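PDB 6QVF: prepilin-like protein from Thermus thermophilus, which is a type IV pilin-like protein associated with natural competence, probably forming part of a DNA receptor at the pilus tip. Local coordinates for residues 18-21 with 22-26; 137-140 with 141-144. All blocks are in the same frame, centred on the assembly; numbering follows the deposited sequence.

Contact 1 (18-21 with 22-26)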
ATOM      1  N   ALA B  18      -5.521   7.300   9.615  1.00 17.46           N
ATOM      2  CA  ALA B  18      -5.439   6.367   8.501  1.00 16.20           C
ATOM      3  C   ALA B  18      -5.334   4.933   9.027  1.00 16.90           C
ATOM      4  O   ALA B  18      -5.987   4.041   8.469  1.00 16.39           O
ATOM      5  CB  ALA B  18      -4.270   6.693   7.618  1.00 17.80           C
ATOM      6  N   VAL B  19      -4.474   4.687  10.025  1.00 17.45           N
ATOM      7  CA  VAL B  19      -4.280   3.329  10.530  1.00 17.23           C
ATOM      8  C   VAL B  19      -5.621   2.760  11.017  1.00 17.59           C
ATOM      9  O   VAL B  19      -5.923   1.564  10.792  1.00 17.33           O
ATOM     10  CB  VAL B  19      -3.207   3.299  11.643  1.00 19.28           C
ATOM     11  CG1 VAL B  19      -3.266   2.008  12.446  1.00 21.18           C
ATOM     12  CG2 VAL B  19      -1.833   3.442  11.016  1.00 18.89           C
ATOM     13  N   GLN B  20      -6.370   3.562  11.785  1.00 18.08           N
ATOM     14  CA  GLN B  20      -7.617   3.116  12.423  1.00 19.07           C
ATOM     15  C   GLN B  20      -8.598   2.633  11.337  1.00 16.03           C
ATOM     16  O   GLN B  20      -9.230   1.574  11.431  1.00 18.26           O
ATOM     17  CB  GLN B  20      -8.201   4.288  13.219  1.00 25.07           C
ATOM     18  CG  GLN B  20      -9.447   3.939  13.988  1.00 33.53           C
ATOM     19  CD  GLN B  20     -10.065   5.128  14.691  1.00 32.22           C
ATOM     20  OE1 GLN B  20     -11.253   5.349  14.550  1.00 43.81           O
ATOM     21  NE2 GLN B  20      -9.270   5.883  15.451  1.00 38.12           N
ATOM     22  N   VAL B  21      -8.734   3.422  10.284  1.00 16.08           N
ATOM     23  CA  VAL B  21      -9.647   3.097   9.191  1.00 16.29           C
ATOM     24  C   VAL B  21      -9.128   1.889   8.400  1.00 15.31           C
ATOM     25  O   VAL B  21      -9.880   0.977   8.059  1.00 16.36           O
ATOM     26  CB  VAL B  21      -9.856   4.319   8.279  1.00 17.72           C
ATOM     27  CG1 VAL B  21     -10.707   3.961   7.067  1.00 18.89           C
ATOM     28  CG2 VAL B  21     -10.456   5.471   9.078  1.00 17.81           C
ATOM     29  N   LEU B  22      -7.829   1.843   8.111  1.00 14.84           N
ATOM     30  CA  LEU B  22      -7.253   0.715   7.417  1.00 16.47           C
ATOM     31  C   LEU B  22      -7.479  -0.581   8.192  1.00 16.03           C
ATOM     32  O   LEU B  22      -7.850  -1.607   7.588  1.00 16.61           O
ATOM     33  CB  LEU B  22      -5.754   0.941   7.204  1.00 15.26           C
ATOM     34  CG  LEU B  22      -5.041  -0.161   6.427  1.00 15.90           C
ATOM     35  CD1 LEU B  22      -5.540  -0.204   5.007  1.00 17.69           C
ATOM     36  CD2 LEU B  22      -3.529   0.030   6.457  1.00 17.73           C
ATOM     37  N   GLU B  23      -7.343  -0.530   9.524  1.00 15.45           N
ATOM     38  CA  GLU B  23      -7.534  -1.736  10.372  1.00 18.63           C
ATOM     39  C   GLU B  23      -9.001  -2.169  10.294  1.00 17.69           C
ATOM     40  O   GLU B  23      -9.306  -3.380  10.143  1.00 18.17           O
ATOM     41  CB  GLU B  23      -7.155  -1.414  11.823  1.00 19.79           C
ATOM     42  CG  GLU B  23      -5.665  -1.379  12.096  1.00 29.70           C
ATOM     43  CD  GLU B  23      -5.219  -0.917  13.478  1.00 37.17           C
ATOM     44  OE1 GLU B  23      -5.996  -0.198  14.191  1.00 36.23           O
ATOM     45  OE2 GLU B  23      -4.088  -1.302  13.838  1.00 42.34           O
ATOM     46  N   ARG B  24      -9.922  -1.220  10.385  1.00 16.10           N
ATOM     47  CA  ARG B  24     -11.341  -1.585  10.448  1.00 18.71           C
ATOM     48  C   ARG B  24     -11.791  -2.156   9.101  1.00 18.79           C
ATOM     49  O   ARG B  24     -12.482  -3.189   9.063  1.00 17.52           O
ATOM     50  CB  ARG B  24     -12.215  -0.414  10.856  1.00 23.67           C
ATOM     51  CG  ARG B  24     -12.295  -0.288  12.373  1.00 30.42           C
ATOM     52  CD  ARG B  24     -13.439   0.576  12.849  1.00 37.14           C
ATOM     53  NE  ARG B  24     -13.319   1.922  12.312  1.00 36.93           N
ATOM     54  CZ  ARG B  24     -12.576   2.859  12.854  1.00 34.25           C
ATOM     55  NH1 ARG B  24     -11.963   2.623  14.010  1.00 42.72           N
ATOM     56  NH2 ARG B  24     -12.423   4.002  12.212  1.00 35.37           N
ATOM     57  N   ARG B  25     -11.367  -1.534   7.992  1.00 16.50           N
ATOM     58  CA  ARG B  25     -11.798  -2.022   6.689  1.00 16.76           C
ATOM     59  C   ARG B  25     -11.106  -3.343   6.322  1.00 17.24           C
ATOM     60  O   ARG B  25     -11.734  -4.241   5.742  1.00 16.01           O
ATOM     61  CB  ARG B  25     -11.597  -0.939   5.624  1.00 16.86           C
ATOM     62  CG  ARG B  25     -12.407   0.305   5.939  1.00 19.35           C
ATOM     63  CD  ARG B  25     -13.908   0.075   5.965  1.00 20.82           C
ATOM     64  NE  ARG B  25     -14.686   1.191   6.470  1.00 27.32           N
ATOM     65  CZ  ARG B  25     -16.022   1.199   6.579  1.00 30.93           C
ATOM     66  NH1 ARG B  25     -16.755   0.138   6.235  1.00 28.59           N
ATOM     67  NH2 ARG B  25     -16.622   2.310   7.002  1.00 29.24           N
ATOM     68  N   SER B  26      -9.838  -3.535   6.709  1.00 15.39           N
ATOM     69  CA  SER B  26      -9.141  -4.812   6.443  1.00 15.34           C
ATOM     70  C   SER B  26      -9.780  -5.940   7.249  1.00 15.79           C
ATOM     71  O   SER B  26      -9.909  -7.051   6.762  1.00 16.84           O
ATOM     72  CB  SER B  26      -7.657  -4.728   6.790  1.00 16.39           C
ATOM     73  OG  SER B  26      -7.028  -3.755   5.979  1.00 17.19           O
TER

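Contact 2 (137-140 with 141-144)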
ATOM      1  N   ARG B 137      -2.546  -5.256   1.543  1.00 12.89           N
ATOM      2  CA  ARG B 137      -2.818  -6.287   0.526  1.00 13.76           C
ATOM      3  C   ARG B 137      -3.206  -7.579   1.238  1.00 13.53           C
ATOM      4  O   ARG B 137      -2.401  -8.117   1.986  1.00 14.74           O
ATOM      5  CB  ARG B 137      -1.575  -6.533  -0.323  1.00 14.29           C
ATOM      6  CG  ARG B 137      -1.768  -7.509  -1.465  1.00 15.01           C
ATOM      7  CD  ARG B 137      -0.535  -7.622  -2.328  1.00 16.20           C
ATOM      8  NE  ARG B 137      -0.706  -8.463  -3.534  1.00 17.24           N
ATOM      9  CZ  ARG B 137      -0.391  -9.745  -3.602  1.00 19.65           C
ATOM     10  NH1 ARG B 137       0.102 -10.359  -2.539  1.00 21.02           N
ATOM     11  NH2 ARG B 137      -0.519 -10.373  -4.769  1.00 23.47           N
ATOM     12  N   VAL B 138      -4.413  -8.053   0.960  1.00 13.93           N
ATOM     13  CA  VAL B 138      -4.964  -9.235   1.591  1.00 13.05           C
ATOM     14  C   VAL B 138      -5.193 -10.279   0.501  1.00 14.98           C
ATOM     15  O   VAL B 138      -5.824  -9.967  -0.507  1.00 16.32           O
ATOM     16  CB  VAL B 138      -6.283  -8.904   2.321  1.00 14.55           C
ATOM     17  CG1 VAL B 138      -6.804 -10.118   3.037  1.00 17.80           C
ATOM     18  CG2 VAL B 138      -6.137  -7.753   3.327  1.00 18.34           C
ATOM     19  N   THR B 139      -4.769 -11.511   0.729  1.00 15.72           N
ATOM     20  CA  THR B 139      -5.045 -12.579  -0.191  1.00 16.54           C
ATOM     21  C   THR B 139      -5.990 -13.581   0.439  1.00 17.26           C
ATOM     22  O   THR B 139      -6.226 -13.621   1.653  1.00 15.61           O
ATOM     23  CB  THR B 139      -3.802 -13.297  -0.715  1.00 18.53           C
ATOM     24  OG1 THR B 139      -3.344 -14.218   0.280  1.00 19.82           O
ATOM     25  CG2 THR B 139      -2.687 -12.338  -1.073  1.00 19.10           C
ATOM     26  N   CYS B 140      -6.545 -14.416  -0.432  1.00 16.26           N
ATOM     27  CA  CYS B 140      -7.457 -15.441  -0.011  1.00 17.18           C
ATOM     28  C   CYS B 140      -6.783 -16.421   0.938  1.00 15.61           C
ATOM     29  O   CYS B 140      -7.466 -17.081   1.689  1.00 18.33           O
ATOM     30  CB  CYS B 140      -8.082 -16.145  -1.218  1.00 17.98           C
ATOM     31  SG  CYS B 140      -6.860 -16.818  -2.372  1.00 22.21           S
ATOM     32  N   TYR B 141      -5.459 -16.502   0.919  1.00 16.29           N
ATOM     33  CA  TYR B 141      -4.716 -17.369   1.764  1.00 17.44           C
ATOM     34  C   TYR B 141      -4.634 -16.850   3.199  1.00 18.56           C
ATOM     35  O   TYR B 141      -4.189 -17.584   4.102  1.00 20.39           O
ATOM     36  CB  TYR B 141      -3.314 -17.615   1.212  1.00 19.33           C
ATOM     37  CG  TYR B 141      -3.326 -18.356  -0.105  1.00 24.83           C
ATOM     38  CD1 TYR B 141      -3.574 -19.708  -0.118  1.00 29.14           C
ATOM     39  CD2 TYR B 141      -3.226 -17.701  -1.323  1.00 29.45           C
ATOM     40  CE1 TYR B 141      -3.615 -20.421  -1.299  1.00 39.38           C
ATOM     41  CE2 TYR B 141      -3.283 -18.399  -2.523  1.00 32.89           C
ATOM     42  CZ  TYR B 141      -3.485 -19.767  -2.508  1.00 37.54           C
ATOM     43  OH  TYR B 141      -3.542 -20.486  -3.673  1.00 51.78           O
ATOM     44  N   ASP B 142      -5.023 -15.593   3.424  1.00 16.03           N
ATOM     45  CA  ASP B 142      -4.876 -14.984   4.728  1.00 14.89           C
ATOM     46  C   ASP B 142      -6.065 -15.211   5.667  1.00 16.47           C
ATOM     47  O   ASP B 142      -5.987 -14.820   6.862  1.00 16.67           O
ATOM     48  CB  ASP B 142      -4.658 -13.480   4.559  1.00 15.00           C
ATOM     49  CG  ASP B 142      -3.374 -13.161   3.809  1.00 17.26           C
ATOM     50  OD1 ASP B 142      -2.416 -13.976   3.882  1.00 20.52           O
ATOM     51  OD2 ASP B 142      -3.286 -12.042   3.238  1.00 18.91           O
ATOM     52  N   VAL B 143      -7.155 -15.836   5.166  1.00 17.30           N
ATOM     53  CA  VAL B 143      -8.279 -16.081   6.040  1.00 17.33           C
ATOM     54  C   VAL B 143      -7.924 -17.264   6.962  1.00 15.83           C
ATOM     55  O   VAL B 143      -7.000 -17.991   6.700  1.00 16.46           O
ATOM     56  CB  VAL B 143      -9.589 -16.343   5.266  1.00 15.99           C
ATOM     57  CG1 VAL B 143      -9.984 -15.167   4.411  1.00 17.09           C
ATOM     58  CG2 VAL B 143      -9.543 -17.598   4.462  1.00 17.94           C
ATOM     59  N   TYR B 144      -8.732 -17.430   8.009  1.00 18.36           N
ATOM     60  CA  TYR B 144      -8.635 -18.561   8.898  1.00 20.12           C
ATOM     61  C   TYR B 144      -9.931 -19.366   8.791  1.00 19.70           C
ATOM     62  O   TYR B 144     -11.020 -18.800   8.874  1.00 22.30           O
ATOM     63  CB  TYR B 144      -8.449 -18.147  10.373  1.00 22.77           C
ATOM     64  CG  TYR B 144      -8.444 -19.342  11.289  1.00 24.64           C
ATOM     65  CD1 TYR B 144      -7.282 -20.063  11.491  1.00 29.35           C
ATOM     66  CD2 TYR B 144      -9.627 -19.837  11.804  1.00 29.21           C
ATOM     67  CE1 TYR B 144      -7.279 -21.223  12.252  1.00 31.04           C
ATOM     68  CE2 TYR B 144      -9.646 -21.006  12.552  1.00 33.22           C
ATOM     69  CZ  TYR B 144      -8.465 -21.695  12.774  1.00 35.33           C
ATOM     70  OH  TYR B 144      -8.416 -22.851  13.496  1.00 45.41           O
TER
HETATM   71  O   HOH W   1      -1.337 -10.614   2.109  1.00 24.37           O
HETATM   72  O   HOH W   2      -1.012 -14.315   1.640  1.00 25.90           O

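Contact 1 (18-21 with 22-26)
Glu-23 N donates to Val-19 O at 2.8 Å, the shortest of the regular i to i+4 backbone bonds in this stretch of alpha helix. Glu-23 also lays its aliphatic part over this carbonyl, with CG 3.2 Å from Val-19 O. Its carboxylate carbon CD rests against Val-19 CG1 at 3.7 Å.

One residue further on, Gln-20 OE1 takes a hydrogen bond from Arg-24 NH2 at 2.9 Å. The N-H points somewhat off line, at 137°. The oxygen lies close to the plane of the guanidinium. NH1 also comes within bonding range of OE1, but its position is less sure and that second bond is doubtful. The amide and guanidinium planes are turned 70° apart. Gln-20 reaches out as an extended chain, while Arg-24 bends at its third torsion (chi3 -59°), which folds the guanidinium back toward the glutamine. The backbone oxygen of Gln-20 then sits above the centre of the guanidinium, 3.8 Å from its plane. This oxygen also accepts the backbone N-H of Arg-24.

Ser-26 turns its hydroxyl back to Leu-22 O, where OG donates at 2.8 Å. Ser-26 N bonds the same oxygen from the opposite face of the carbonyl plane. The polar hydroxyl of a buried serine is thus satisfied within its own helix.

Both arginines form salt bridges with Glu-95, and Arg-25 makes a cation-pi contact with Trp-104. This is part of helix 2-30, which probably corresponds to the C-terminal half of the long helix of type IV pilins, packed on the four-stranded antiparallel sheet. Val-21 meets strands 92-97 and 100-108, while Ala-18 and Leu-22 rest on strands 117-125 and 131-139.

Contact 2 (137-140 with 141-144)
Thr-139 and Asp-142 bind each other twice, closing a type I beta turn at the end of strand 131-139. Thr-139 N donates to Asp-142 OD2 at 3.0 Å, almost straight at 177°. The N-H comes from above the carboxylate plane. In return, Asp-142 N donates to Thr-139 O at 2.9 Å. A third bond, from Tyr-141 N to Thr-139 OG1, is longer and bent and makes an ST turn. It depends on the threonine torsion, which places OG1 between the backbone N and the carbonyl carbon (chi1 79°).

Two waters complete the carboxylate's grip. One donates to both OD2 and Arg-137 O, each at 2.7 Å. The other donates to OD1 and also bonds Thr-139 OG1. With so many donors around it, the carboxylate is likely to stay ionised. With an alanine in place of Asp-142, Thr-139 N would probably lose its side-chain acceptor, and each water one of its partners, making the turn less firmly held.

Packing lies outside this polar knot. Cys-140, disulfide-bonded to Cys-155, sets its sulfur over one face of the Tyr-141 ring, a sulfur-aromatic contact. SG is 4.2 Å from the centre of the ring and 27° off its normal. Thr-139 OG1 lies at the edge of the same ring, in its plane. Val-138 faces Val-29 and Leu-30 of helix 2-30. Arg-137 pairs antiparallel with a strand of the second subunit, so the sheet runs on across the interface. At the far side of the turn, Val-143 CG2 touches Cys-140 O at 3.5 Å.

How the contacts relate
Both contacts are local, between neighbouring parts of one continuous stretch, and neither closes a long loop. Contact 1 comes first, inside helix 2-30. The chain then makes a small three-stranded sheet, helix 59-66 and the four-stranded sheet, whose last strand, 131-139, leads into contact 2. The two lie in series, so they neither nest nor cross. Their centres are 16 Å apart and their nearest atoms about 5 Å, without touching. The helix and the sheet link them: contact 1 faces the sheet from the helix, and contact 2 meets the C-terminal end of that helix. From contact 2 the disulfide to Cys-155 ties the later loop to the turn that ends strand 131-139.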